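Local coordinates for protein probable chitinase A (Chromobacterium violaceum, PDB 4TX8) that probably cleaves chitin within its chains as a family 18 glycoside hydrolase, with a small attached module that probably binds chitin or related carbohydrate, at residues Y35-V40 with L51-A56; V41-A46 with N63-P68; W71-S76 with D402-Y407; S130-V135 with F409-A414. One frame throughout, in Å; residues are numbered along the deposited sequence.

Contact 1 of 4, residues Y35-V40 with L51-A56; sequences YKVGDV and LVAHTA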
loop_
_atom_site.group_PDB
_atom_site.type_symbol
_atom_site.label_atom_id
_atom_site.label_comp_id
_atom_site.label_asym_id
_atom_site.label_seq_id
_atom_site.Cartn_x
_atom_site.Cartn_y
_atom_site.Cartn_z
ATOM N N TYR A 35 19.312 4.999 -30.359
ATOM C CA TYR A 35 19.842 5.448 -29.078
ATOM C C TYR A 35 21.147 4.745 -28.731
ATOM O O TYR A 35 21.341 3.578 -29.063
ATOM C CB TYR A 35 18.817 5.219 -27.964
ATOM C CG TYR A 35 17.544 6.010 -28.146
ATOM C CD1 TYR A 35 17.532 7.388 -27.973
ATOM C CD2 TYR A 35 16.355 5.382 -28.496
ATOM C CE1 TYR A 35 16.372 8.120 -28.146
ATOM C CE2 TYR A 35 15.190 6.106 -28.669
ATOM C CZ TYR A 35 15.204 7.475 -28.490
ATOM O OH TYR A 35 14.051 8.207 -28.658
ATOM N N LYS A 36 22.046 5.469 -28.074
ATOM C CA LYS A 36 23.275 4.881 -27.557
ATOM C C LYS A 36 23.165 4.682 -26.051
ATOM O O LYS A 36 22.347 5.329 -25.398
ATOM C CB LYS A 36 24.483 5.761 -27.870
ATOM C CG LYS A 36 24.777 5.959 -29.344
ATOM C CD LYS A 36 26.076 6.731 -29.499
ATOM C CE LYS A 36 26.197 7.381 -30.861
ATOM N NZ LYS A 36 27.223 8.464 -30.837
ATOM N N VAL A 37 23.989 3.794 -25.505
ATOM C CA VAL A 37 24.058 3.606 -24.062
ATOM C C VAL A 37 24.378 4.933 -23.383
ATOM O O VAL A 37 25.312 5.629 -23.779
ATOM C CB VAL A 37 25.121 2.556 -23.671
ATOM C CG1 VAL A 37 25.248 2.466 -22.154
ATOM C CG2 VAL A 37 24.777 1.200 -24.267
ATOM N N GLY A 38 23.588 5.293 -22.376
ATOM C CA GLY A 38 23.806 6.532 -21.656
ATOM C C GLY A 38 22.941 7.681 -22.140
ATOM O O GLY A 38 22.863 8.717 -21.478
ATOM N N ASP A 39 22.297 7.508 -23.293
ATOM C CA ASP A 39 21.376 8.517 -23.818
ATOM C C ASP A 39 20.210 8.743 -22.861
ATOM O O ASP A 39 19.631 7.793 -22.339
ATOM C CB ASP A 39 20.839 8.107 -25.193
ATOM C CG ASP A 39 21.802 8.428 -26.319
ATOM O OD1 ASP A 39 22.915 8.921 -26.041
ATOM O OD2 ASP A 39 21.442 8.177 -27.488
ATOM N N VAL A 40 19.866 10.006 -22.637
ATOM C CA VAL A 40 18.766 10.346 -21.748
ATOM C C VAL A 40 17.606 10.952 -22.530
ATOM O O VAL A 40 17.784 11.915 -23.271
ATOM C CB VAL A 40 19.214 11.332 -20.651
ATOM C CG1 VAL A 40 18.081 11.584 -19.668
ATOM C CG2 VAL A 40 20.436 10.795 -19.926
ATOM N N LEU A 51 20.056 1.740 -21.509
ATOM C CA LEU A 51 20.923 0.670 -21.027
ATOM C C LEU A 51 21.619 -0.041 -22.178
ATOM O O LEU A 51 22.676 -0.645 -22.003
ATOM C CB LEU A 51 20.114 -0.342 -20.215
ATOM C CG LEU A 51 19.551 0.148 -18.883
ATOM C CD1 LEU A 51 18.570 -0.863 -18.323
ATOM C CD2 LEU A 51 20.692 0.386 -17.912
ATOM N N VAL A 52 21.005 0.030 -23.354
ATOM C CA VAL A 52 21.467 -0.705 -24.522
ATOM C C VAL A 52 21.412 0.175 -25.762
ATOM O O VAL A 52 20.429 0.885 -25.977
ATOM C CB VAL A 52 20.609 -1.973 -24.766
ATOM C CG1 VAL A 52 21.076 -2.707 -26.009
ATOM C CG2 VAL A 52 20.639 -2.895 -23.552
ATOM N N ALA A 53 22.469 0.145 -26.568
ATOM C CA ALA A 53 22.448 0.817 -27.862
ATOM C C ALA A 53 21.451 0.110 -28.769
ATOM O O ALA A 53 21.614 -1.066 -29.086
ATOM C CB ALA A 53 23.828 0.834 -28.493
ATOM N N HIS A 54 20.415 0.830 -29.181
ATOM C CA HIS A 54 19.343 0.229 -29.961
ATOM C C HIS A 54 18.513 1.279 -30.674
ATOM O O HIS A 54 18.604 2.472 -30.382
ATOM C CB HIS A 54 18.421 -0.587 -29.058
ATOM C CG HIS A 54 17.517 0.262 -28.223
ATOM N ND1 HIS A 54 17.982 1.041 -27.184
ATOM C CD2 HIS A 54 16.182 0.481 -28.287
ATOM C CE1 HIS A 54 16.973 1.692 -26.638
ATOM N NE2 HIS A 54 15.868 1.369 -27.287
ATOM N N THR A 55 17.679 0.813 -31.595
ATOM C CA THR A 55 16.689 1.656 -32.242
ATOM C C THR A 55 15.303 1.280 -31.737
ATOM O O THR A 55 14.983 0.099 -31.608
ATOM C CB THR A 55 16.748 1.516 -33.775
ATOM O OG1 THR A 55 17.949 2.125 -34.262
ATOM C CG2 THR A 55 15.548 2.183 -34.428
ATOM N N ALA A 56 14.488 2.281 -31.424
ATOM C CA ALA A 56 13.101 2.036 -31.058
ATOM C C ALA A 56 12.282 1.860 -32.327
ATOM O O ALA A 56 11.646 2.804 -32.796
ATOM C CB ALA A 56 12.552 3.180 -30.213
#
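Tyr35 and His54 pair backbone to backbone, a hydrogen-bonded antiparallel pair that joins strand 34-35 to strand 54-55. Tyr35 N donates to His54 O at 2.6 Å, nearly straight at 171°. The return bond, from His54 N to Tyr35 O, is longer at 2.9 Å and more bent. Tyr35 O also receives a CA-H...O contact from Ala53 CA at 3.2 Å.

Side-chain polar bonds shape each segment separately. In the type II turn from Lys36 to Asp39, Lys36 N reaches Asp39 OD2 from above the carboxylate plane, and Gly38 takes the positive phi that a side chain would oppose. His54 sets CG between its backbone N and carbonyl carbon (chi1 75°), which turns CE1 toward Tyr35 and ND1 back to Val52; His54 ND1 donates to Val52 O at 2.7 Å in the imidazole plane. Tyr35 OH bonds to Ala30 N.

Ring and apolar contacts fill in the rest. The His54 and Tyr35 rings meet obliquely, planes 42° apart, with His54 CE1 4.2 Å from Tyr35 CD2. At the edge of the phenol, Tyr35 CE2 touches Ala56 CB, and the ring meets Trp71 edge-to-face. Val37 CG2 lies 3.4 Å from Ala53 N, a small branched side chain resting on a peptide.

Because ND1 is spent on Val52 O, two residues back, the imidazole is held in place, and the main chain makes the polar link to Tyr35.

Contact 2 of 4, residues V41-A46 with N63-P68; sequences VSYNNA and NPAASP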
loop_
_atom_site.group_PDB
_atom_site.type_symbol
_atom_site.label_atom_id
_atom_site.label_comp_id
_atom_site.label_asym_id
_atom_site.label_seq_id
_atom_site.Cartn_x
_atom_site.Cartn_y
_atom_site.Cartn_z
ATOM N N VAL A 41 16.417 10.382 -22.365
ATOM C CA VAL A 41 15.231 10.901 -23.034
ATOM C C VAL A 41 14.145 11.264 -22.030
ATOM O O VAL A 41 14.196 10.858 -20.872
ATOM C CB VAL A 41 14.653 9.886 -24.040
ATOM C CG1 VAL A 41 15.699 9.510 -25.071
ATOM C CG2 VAL A 41 14.140 8.650 -23.314
ATOM N N SER A 42 13.161 12.032 -22.485
ATOM C CA SER A 42 12.008 12.365 -21.664
ATOM C C SER A 42 10.809 11.518 -22.073
ATOM O O SER A 42 10.521 11.363 -23.258
ATOM C CB SER A 42 11.668 13.852 -21.777
ATOM O OG SER A 42 10.494 14.158 -21.043
ATOM N N TYR A 43 10.117 10.966 -21.082
ATOM C CA TYR A 43 8.931 10.155 -21.327
ATOM C C TYR A 43 8.004 10.233 -20.119
ATOM O O TYR A 43 8.443 10.037 -18.985
ATOM C CB TYR A 43 9.318 8.704 -21.622
ATOM C CG TYR A 43 8.153 7.838 -22.037
ATOM C CD1 TYR A 43 7.656 7.885 -23.332
ATOM C CD2 TYR A 43 7.552 6.972 -21.134
ATOM C CE1 TYR A 43 6.591 7.096 -23.717
ATOM C CE2 TYR A 43 6.485 6.178 -21.508
ATOM C CZ TYR A 43 6.010 6.244 -22.801
ATOM O OH TYR A 43 4.950 5.453 -23.176
ATOM N N ASN A 44 6.728 10.519 -20.374
ATOM C CA ASN A 44 5.762 10.824 -19.319
ATOM C C ASN A 44 6.284 11.925 -18.401
ATOM O O ASN A 44 6.064 11.894 -17.190
ATOM C CB ASN A 44 5.421 9.574 -18.498
ATOM C CG ASN A 44 4.578 8.579 -19.273
ATOM O OD1 ASN A 44 4.035 8.901 -20.329
ATOM N ND2 ASN A 44 4.455 7.364 -18.745
ATOM N N ASN A 45 6.976 12.892 -19.003
ATOM C CA ASN A 45 7.598 14.008 -18.290
ATOM C C ASN A 45 8.590 13.560 -17.225
ATOM O O ASN A 45 8.751 14.218 -16.202
ATOM C CB ASN A 45 6.533 14.905 -17.658
ATOM C CG ASN A 45 5.592 15.490 -18.687
ATOM O OD1 ASN A 45 6.004 16.268 -19.547
ATOM N ND2 ASN A 45 4.321 15.113 -18.609
ATOM N N ALA A 46 9.256 12.441 -17.479
ATOM C CA ALA A 46 10.310 11.965 -16.600
ATOM C C ALA A 46 11.479 11.475 -17.437
ATOM O O ALA A 46 11.341 11.256 -18.642
ATOM C CB ALA A 46 9.797 10.864 -15.691
ATOM N N ASN A 63 8.791 1.469 -25.386
ATOM C CA ASN A 63 8.892 2.729 -24.660
ATOM C C ASN A 63 9.516 2.516 -23.279
ATOM O O ASN A 63 9.466 1.410 -22.739
ATOM C CB ASN A 63 7.516 3.407 -24.552
ATOM C CG ASN A 63 6.577 2.695 -23.597
ATOM O OD1 ASN A 63 6.752 2.746 -22.378
ATOM N ND2 ASN A 63 5.559 2.044 -24.147
ATOM N N PRO A 64 10.127 3.572 -22.713
ATOM C CA PRO A 64 10.834 3.462 -21.431
ATOM C C PRO A 64 10.001 2.900 -20.271
ATOM O O PRO A 64 10.557 2.206 -19.422
ATOM C CB PRO A 64 11.242 4.907 -21.145
ATOM C CG PRO A 64 11.419 5.512 -22.495
ATOM C CD PRO A 64 10.336 4.893 -23.340
ATOM N N ALA A 65 8.703 3.184 -20.231
ATOM C CA ALA A 65 7.861 2.690 -19.142
ATOM C C ALA A 65 7.579 1.202 -19.294
ATOM O O ALA A 65 7.259 0.515 -18.324
ATOM C CB ALA A 65 6.553 3.473 -19.075
ATOM N N ALA A 66 7.704 0.704 -20.516
ATOM C CA ALA A 66 7.384 -0.687 -20.797
ATOM C C ALA A 66 8.630 -1.554 -20.966
ATOM O O ALA A 66 8.524 -2.768 -21.100
ATOM C CB ALA A 66 6.517 -0.773 -22.046
ATOM N N SER A 67 9.812 -0.947 -20.954
ATOM C CA SER A 67 11.014 -1.688 -21.332
ATOM C C SER A 67 12.207 -1.458 -20.405
ATOM O O SER A 67 13.122 -0.706 -20.738
ATOM C CB SER A 67 11.398 -1.324 -22.767
ATOM O OG SER A 67 10.235 -1.198 -23.570
ATOM N N PRO A 68 12.207 -2.121 -19.238
ATOM C CA PRO A 68 13.290 -1.999 -18.257
ATOM C C PRO A 68 14.597 -2.656 -18.713
ATOM O O PRO A 68 15.639 -2.365 -18.132
ATOM C CB PRO A 68 12.722 -2.701 -17.017
ATOM C CG PRO A 68 11.721 -3.653 -17.549
ATOM C CD PRO A 68 11.135 -3.017 -18.774
HETATM O O HOH W 1 3.608 3.394 -21.694
#
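Tyr43 turns its CG away from its own backbone N (chi1 -174°), which carries its ring from strand 40-43 over to Pro64, while Asn63 places CG between its backbone N and carbonyl carbon (chi1 71°), bringing its amide up to the phenol. Pro64 CD lies over one face of the Tyr43 ring, 4.0 Å from the centroid, a CH-pi contact well suited to the polarised hydrogens next to a proline nitrogen. On the opposite face sits Asn44 OD1, near the rim, with Asn44 ND2 bonded to Asp405 O. The edge is met by Ala65, whose CB is 3.6 Å from Tyr43 CE2; the small methyl of alanine sits close against it. Val41 CG2 extends the apolar patch to Pro64 CG at 4.2 Å.

At the polar end, the Asn63 amide and the Tyr43 ring are almost parallel, planes 14° apart, with Tyr43 OH 3.2 Å from Asn63 CG. A water in the ring plane bonds Tyr43 OH at 2.9 Å and reaches Asn63 OD1 weakly, whereas Asn63 ND2 bonds to Asn61. Asn63 O is gripped twice, by Ser67 OG at 2.8 Å and by Ala66 N, from opposite faces of its plane, which pins the turn bearing Pro64.

Asn44 and Asn45 form the two-residue hairpin loop after Tyr43, both at left-handed backbone angles that asparagine tolerates well. With Pro64 also touching Trp29, Tyr48 and Trp71, the Tyr43-Pro64 contact lies at the margin of the proline and aromatic cluster of a small carbohydrate-binding module of family 5/12, built on a three-stranded antiparallel sheet.

Contact 3 of 4, residues W71-S76 with D402-Y407; sequences WTPGGS and DRRDGY. With NAG (2-acetamido-2-deoxy-beta-D-glucopyranose), chain B.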
loop_
_atom_site.group_PDB
_atom_site.type_symbol
_atom_site.label_atom_id
_atom_site.label_comp_id
_atom_site.label_asym_id
_atom_site.label_seq_id
_atom_site.Cartn_x
_atom_site.Cartn_y
_atom_site.Cartn_z
ATOM N N TRP A 71 15.655 0.680 -20.752
ATOM C CA TRP A 71 15.662 1.984 -20.099
ATOM C C TRP A 71 15.628 1.874 -18.582
ATOM O O TRP A 71 14.850 1.099 -18.023
ATOM C CB TRP A 71 14.469 2.822 -20.570
ATOM C CG TRP A 71 14.460 3.091 -22.038
ATOM C CD1 TRP A 71 13.777 2.399 -22.996
ATOM C CD2 TRP A 71 15.173 4.127 -22.722
ATOM N NE1 TRP A 71 14.019 2.943 -24.235
ATOM C CE2 TRP A 71 14.873 4.004 -24.094
ATOM C CE3 TRP A 71 16.034 5.147 -22.308
ATOM C CZ2 TRP A 71 15.406 4.862 -25.052
ATOM C CZ3 TRP A 71 16.560 5.995 -23.260
ATOM C CH2 TRP A 71 16.245 5.848 -24.616
ATOM N N THR A 72 16.468 2.660 -17.920
ATOM C CA THR A 72 16.380 2.801 -16.474
ATOM C C THR A 72 15.996 4.238 -16.128
ATOM O O THR A 72 16.512 5.183 -16.726
ATOM C CB THR A 72 17.702 2.414 -15.773
ATOM O OG1 THR A 72 17.607 2.703 -14.373
ATOM C CG2 THR A 72 18.874 3.175 -16.358
ATOM N N PRO A 73 15.066 4.406 -15.176
ATOM C CA PRO A 73 14.631 5.739 -14.744
ATOM C C PRO A 73 15.793 6.558 -14.194
ATOM O O PRO A 73 16.609 6.019 -13.450
ATOM C CB PRO A 73 13.605 5.440 -13.643
ATOM C CG PRO A 73 13.139 4.049 -13.921
ATOM C CD PRO A 73 14.336 3.335 -14.476
ATOM N N GLY A 74 15.866 7.833 -14.559
ATOM C CA GLY A 74 16.920 8.700 -14.067
ATOM C C GLY A 74 17.701 9.377 -15.176
ATOM O O GLY A 74 17.515 9.070 -16.354
ATOM N N GLY A 75 18.579 10.302 -14.796
ATOM C CA GLY A 75 19.388 11.040 -15.750
ATOM C C GLY A 75 18.863 12.438 -16.021
ATOM O O GLY A 75 17.741 12.773 -15.640
ATOM N N SER A 76 19.682 13.257 -16.675
ATOM C CA SER A 76 19.276 14.604 -17.069
ATOM C C SER A 76 20.133 15.120 -18.221
ATOM O O SER A 76 21.182 14.554 -18.525
ATOM C CB SER A 76 19.361 15.567 -15.882
ATOM O OG SER A 76 20.703 15.918 -15.600
ATOM N N ASP A 402 5.198 3.035 -10.062
ATOM C CA ASP A 402 5.121 4.482 -10.228
ATOM C C ASP A 402 6.423 5.035 -10.803
ATOM O O ASP A 402 6.409 5.886 -11.691
ATOM C CB ASP A 402 4.800 5.167 -8.899
ATOM C CG ASP A 402 4.939 6.675 -8.979
ATOM O OD1 ASP A 402 4.045 7.324 -9.563
ATOM O OD2 ASP A 402 5.946 7.210 -8.470
ATOM N N ARG A 403 7.544 4.536 -10.292
ATOM C CA ARG A 403 8.865 4.933 -10.768
ATOM C C ARG A 403 9.069 4.547 -12.231
ATOM O O ARG A 403 9.532 5.355 -13.042
ATOM C CB ARG A 403 9.950 4.292 -9.895
ATOM C CG ARG A 403 11.386 4.502 -10.364
ATOM C CD ARG A 403 12.343 3.833 -9.378
ATOM N NE ARG A 403 13.741 3.852 -9.805
ATOM C CZ ARG A 403 14.343 2.851 -10.441
ATOM N NH1 ARG A 403 13.670 1.748 -10.740
ATOM N NH2 ARG A 403 15.620 2.955 -10.780
ATOM N N ARG A 404 8.715 3.310 -12.562
ATOM C CA ARG A 404 8.854 2.802 -13.921
ATOM C C ARG A 404 8.002 3.617 -14.896
ATOM O O ARG A 404 8.410 3.868 -16.031
ATOM C CB ARG A 404 8.468 1.319 -13.970
ATOM C CG ARG A 404 8.408 0.702 -15.362
ATOM C CD ARG A 404 9.689 0.928 -16.156
ATOM N NE ARG A 404 10.888 0.459 -15.468
ATOM C CZ ARG A 404 12.114 0.556 -15.974
ATOM N NH1 ARG A 404 12.296 1.103 -17.172
ATOM N NH2 ARG A 404 13.159 0.106 -15.290
ATOM N N ASP A 405 6.832 4.051 -14.435
ATOM C CA ASP A 405 5.893 4.787 -15.278
ATOM C C ASP A 405 6.177 6.291 -15.327
ATOM O O ASP A 405 5.469 7.036 -16.000
ATOM C CB ASP A 405 4.456 4.547 -14.800
ATOM C CG ASP A 405 3.992 3.117 -15.035
ATOM O OD1 ASP A 405 4.540 2.448 -15.937
ATOM O OD2 ASP A 405 3.071 2.664 -14.321
ATOM N N GLY A 406 7.211 6.731 -14.615
ATOM C CA GLY A 406 7.627 8.123 -14.652
ATOM C C GLY A 406 7.017 9.013 -13.580
ATOM O O GLY A 406 6.811 10.205 -13.808
ATOM N N TYR A 407 6.735 8.430 -12.418
ATOM C CA TYR A 407 6.176 9.155 -11.274
ATOM C C TYR A 407 4.859 9.851 -11.607
ATOM O O TYR A 407 4.555 10.910 -11.060
ATOM C CB TYR A 407 7.175 10.189 -10.746
ATOM C CG TYR A 407 8.565 9.649 -10.496
ATOM C CD1 TYR A 407 8.807 8.737 -9.475
ATOM C CD2 TYR A 407 9.641 10.069 -11.268
ATOM C CE1 TYR A 407 10.081 8.249 -9.238
ATOM C CE2 TYR A 407 10.914 9.589 -11.039
ATOM C CZ TYR A 407 11.129 8.679 -10.024
ATOM O OH TYR A 407 12.394 8.197 -9.793
HETATM C C1 NAG B . 14.692 18.720 -14.312
HETATM C C2 NAG B . 15.557 19.020 -15.540
HETATM C C3 NAG B . 15.493 17.855 -16.524
HETATM C C4 NAG B . 15.832 16.548 -15.821
HETATM C C5 NAG B . 14.938 16.356 -14.602
HETATM C C6 NAG B . 15.272 15.109 -13.813
HETATM C C7 NAG B . 15.720 21.440 -15.980
HETATM C C8 NAG B . 15.150 22.595 -16.753
HETATM N N2 NAG B . 15.141 20.253 -16.192
HETATM O O1 NAG B . 14.787 19.763 -13.398
HETATM O O3 NAG B . 16.419 18.074 -17.581
HETATM O O4 NAG B . 15.621 15.462 -16.712
HETATM O O5 NAG B . 15.104 17.473 -13.718
HETATM O O6 NAG B . 16.087 15.408 -12.688
HETATM O O7 NAG B . 16.654 21.581 -15.196
HETATM O O HOH W 2 15.685 -1.124 -15.691
#
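Pro73 turns the CG-CD side of its ring to the guanidinium groups of Arg403 and Arg404, which lie in directions roughly at right angles as seen from it, and crosses both side chains almost perpendicularly. Arg403 runs extended from CG to NE and lays one face of its guanidinium on Pro73 CG, which is 3.9 Å from Arg403 CZ; Phe124 adds a cation-pi contact. Arg404 is folded back at chi2 (53°) and chi3, and Pro73 CD lies 3.5 Å from its NH2, over the guanidinium face.

That bend aims Arg404 at a strand carbonyl. Arg404 NH1 donates to Trp71 O at 2.7 Å, straight at 171° and within the guanidinium plane, but from above the carbonyl plane. NH2 adds only a weak bond to the same oxygen and gives a hydrogen to a water at 2.8 Å.

Helix 399-404 ends here in a Schellman motif, where Gly406 supplies the positive phi. Farther along the strand segment, Ser76 CB packs 3.7 Å from C4 of the bound NAG.

The carbonyl dipoles of Trp71, Pro64 and, bonded to NE, Ser120 probably offset the charge of buried Arg404, and the bonds of NH1 to Trp71 O and Pro64 O link the helix end to the module.

Contact 4 of 4, residues S130-V135 with F409-A414; sequences SADWDV and FSRPVA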
loop_
_atom_site.group_PDB
_atom_site.type_symbol
_atom_site.label_atom_id
_atom_site.label_comp_id
_atom_site.label_asym_id
_atom_site.label_seq_id
_atom_site.Cartn_x
_atom_site.Cartn_y
_atom_site.Cartn_z
ATOM N N SER A 130 11.646 8.454 -3.960
ATOM C CA SER A 130 11.448 9.896 -4.077
ATOM C C SER A 130 10.825 10.506 -2.826
ATOM O O SER A 130 10.128 9.829 -2.072
ATOM C CB SER A 130 10.580 10.221 -5.295
ATOM O OG SER A 130 9.227 10.404 -4.928
ATOM N N ALA A 131 11.070 11.797 -2.629
ATOM C CA ALA A 131 10.607 12.504 -1.440
ATOM C C ALA A 131 9.084 12.596 -1.347
ATOM O O ALA A 131 8.551 12.950 -0.298
ATOM C CB ALA A 131 11.217 13.899 -1.398
ATOM N N ASP A 132 8.384 12.280 -2.435
ATOM C CA ASP A 132 6.922 12.348 -2.444
ATOM C C ASP A 132 6.277 11.247 -1.600
ATOM O O ASP A 132 5.100 11.332 -1.257
ATOM C CB ASP A 132 6.386 12.271 -3.877
ATOM C CG ASP A 132 6.525 13.582 -4.625
ATOM O OD1 ASP A 132 6.462 14.649 -3.976
ATOM O OD2 ASP A 132 6.689 13.543 -5.864
ATOM N N TRP A 133 7.044 10.211 -1.274
ATOM C CA TRP A 133 6.530 9.110 -0.465
ATOM C C TRP A 133 6.728 9.379 1.026
ATOM O O TRP A 133 7.817 9.751 1.452
ATOM C CB TRP A 133 7.206 7.797 -0.864
ATOM C CG TRP A 133 7.020 7.465 -2.313
ATOM C CD1 TRP A 133 7.905 7.689 -3.330
ATOM C CD2 TRP A 133 5.866 6.861 -2.912
ATOM N NE1 TRP A 133 7.376 7.254 -4.524
ATOM C CE2 TRP A 133 6.125 6.743 -4.294
ATOM C CE3 TRP A 133 4.640 6.405 -2.413
ATOM C CZ2 TRP A 133 5.201 6.191 -5.184
ATOM C CZ3 TRP A 133 3.724 5.856 -3.298
ATOM C CH2 TRP A 133 4.011 5.752 -4.667
ATOM N N ASP A 134 5.671 9.190 1.812
ATOM C CA ASP A 134 5.726 9.453 3.249
ATOM C C ASP A 134 5.891 8.173 4.054
ATOM O O ASP A 134 6.493 8.177 5.127
ATOM C CB ASP A 134 4.467 10.188 3.705
ATOM C CG ASP A 134 4.313 11.534 3.036
ATOM O OD1 ASP A 134 5.233 12.367 3.171
ATOM O OD2 ASP A 134 3.282 11.752 2.361
ATOM N N VAL A 135 5.334 7.080 3.544
ATOM C CA VAL A 135 5.526 5.775 4.162
ATOM C C VAL A 135 5.992 4.793 3.101
ATOM O O VAL A 135 5.318 4.582 2.092
ATOM C CB VAL A 135 4.244 5.247 4.838
ATOM C CG1 VAL A 135 4.517 3.908 5.506
ATOM C CG2 VAL A 135 3.722 6.253 5.862
ATOM N N PHE A 409 1.925 8.961 -10.882
ATOM C CA PHE A 409 0.984 8.902 -9.774
ATOM C C PHE A 409 1.497 9.742 -8.607
ATOM O O PHE A 409 0.800 10.637 -8.126
ATOM C CB PHE A 409 0.744 7.453 -9.331
ATOM C CG PHE A 409 -0.312 7.307 -8.258
ATOM C CD1 PHE A 409 0.016 7.428 -6.914
ATOM C CD2 PHE A 409 -1.633 7.045 -8.596
ATOM C CE1 PHE A 409 -0.953 7.300 -5.929
ATOM C CE2 PHE A 409 -2.606 6.911 -7.616
ATOM C CZ PHE A 409 -2.266 7.041 -6.282
ATOM N N SER A 410 2.720 9.460 -8.165
ATOM C CA SER A 410 3.261 10.089 -6.962
ATOM C C SER A 410 3.352 11.613 -7.056
ATOM O O SER A 410 3.061 12.306 -6.086
ATOM C CB SER A 410 4.642 9.515 -6.636
ATOM O OG SER A 410 5.556 9.733 -7.695
ATOM N N ARG A 411 3.746 12.140 -8.212
ATOM C CA ARG A 411 3.923 13.587 -8.330
ATOM C C ARG A 411 2.605 14.359 -8.158
ATOM O O ARG A 411 2.528 15.238 -7.299
ATOM C CB ARG A 411 4.590 13.954 -9.665
ATOM C CG ARG A 411 6.094 13.739 -9.688
ATOM C CD ARG A 411 6.680 14.049 -11.057
ATOM N NE ARG A 411 8.127 13.849 -11.084
ATOM C CZ ARG A 411 8.865 13.858 -12.190
ATOM N NH1 ARG A 411 8.297 14.054 -13.373
ATOM N NH2 ARG A 411 10.177 13.667 -12.112
ATOM N N PRO A 412 1.562 14.037 -8.951
ATOM C CA PRO A 412 0.360 14.853 -8.735
ATOM C C PRO A 412 -0.380 14.521 -7.440
ATOM O O PRO A 412 -0.987 15.415 -6.852
ATOM C CB PRO A 412 -0.509 14.530 -9.956
ATOM C CG PRO A 412 -0.067 13.174 -10.384
ATOM C CD PRO A 412 1.401 13.108 -10.086
ATOM N N VAL A 413 -0.327 13.270 -6.995
ATOM C CA VAL A 413 -1.065 12.881 -5.798
ATOM C C VAL A 413 -0.425 13.469 -4.535
ATOM O O VAL A 413 -1.132 13.943 -3.645
ATOM C CB VAL A 413 -1.179 11.351 -5.678
ATOM C CG1 VAL A 413 -1.712 10.952 -4.311
ATOM C CG2 VAL A 413 -2.090 10.811 -6.779
ATOM N N ALA A 414 0.905 13.467 -4.465
ATOM C CA ALA A 414 1.589 14.113 -3.345
ATOM C C ALA A 414 1.274 15.604 -3.316
ATOM O O ALA A 414 1.102 16.182 -2.245
ATOM C CB ALA A 414 3.092 13.894 -3.420
HETATM O O HOH W 3 7.536 11.319 -6.992
HETATM O O HOH W 4 4.806 16.462 -5.971
#
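A type I turn leading into strand 135-143 of the TIM barrel packs on the start of helix 410-417, with Asp132 and Trp133 meeting Ser410, Arg411 and Ala414. The turn runs from Ser130 to Trp133 and is also an ST turn, since Ser130 OG accepts from Asp132 N.

Asp132 points at the helix with its CG anti to the carbonyl carbon (chi1 -78°), setting its carboxylate alongside the first turn. Its OD1 touches Ala414 CB at 3.5 Å, and its OD2 lies near Arg411 CA; the short alanine side chain lies directly against the carboxylate. Ser410 CB lies by the rim of the indole's six-membered ring, 3.7 Å from Trp133 CZ2. Here serine offers a slim CB to the aromatic and a hydroxyl to the polar layer beside it.

No direct hydrogen bond crosses between the segments, and water does that work. One water gives hydrogens to Asp132 OD2 and to Ser410 OG, each at 2.6 Å, and also bonds Ser130 OG at 2.8 Å. A second bridges Asp132 OD1 (3.2 Å) and Arg411 O (2.9 Å). Asp132 OD1 has a salt bridge to Arg418 as well, later in the chain, and Ser410 OG bonds Asp402.

The charge of Asp132 is therefore probably steadied by Arg418 and by ordered water rather than by Arg411, whose NE stays 5.4 Å from Asp132 OD2 and whose NH1 bonds Asn45 O of the binding module.

Overall arrangement
Contacts 1 and 2 lie wholly in the carbohydrate-binding module, their segments alternating along the chain, with centres 12 Å apart. Contact 3 follows, 6 Å from contact 2 between centres, and carries strand 71-73 of the module's three-stranded sheet onto helix 399-404 of the catalytic domain. Both segments of contact 4 lie in the barrel domain, its centre 14 Å from that of contact 3; helix 410-417 follows 399-404 in the chain, and Asp402 bonds Ser410 and Phe409. The centres of contacts 1 and 4 are about 29 Å apart. The series thus runs from module to barrel: Asn44 meets the loop between the two helices, Asn45 bonds Arg411 of helix 410-417, and these helices form part of the junction.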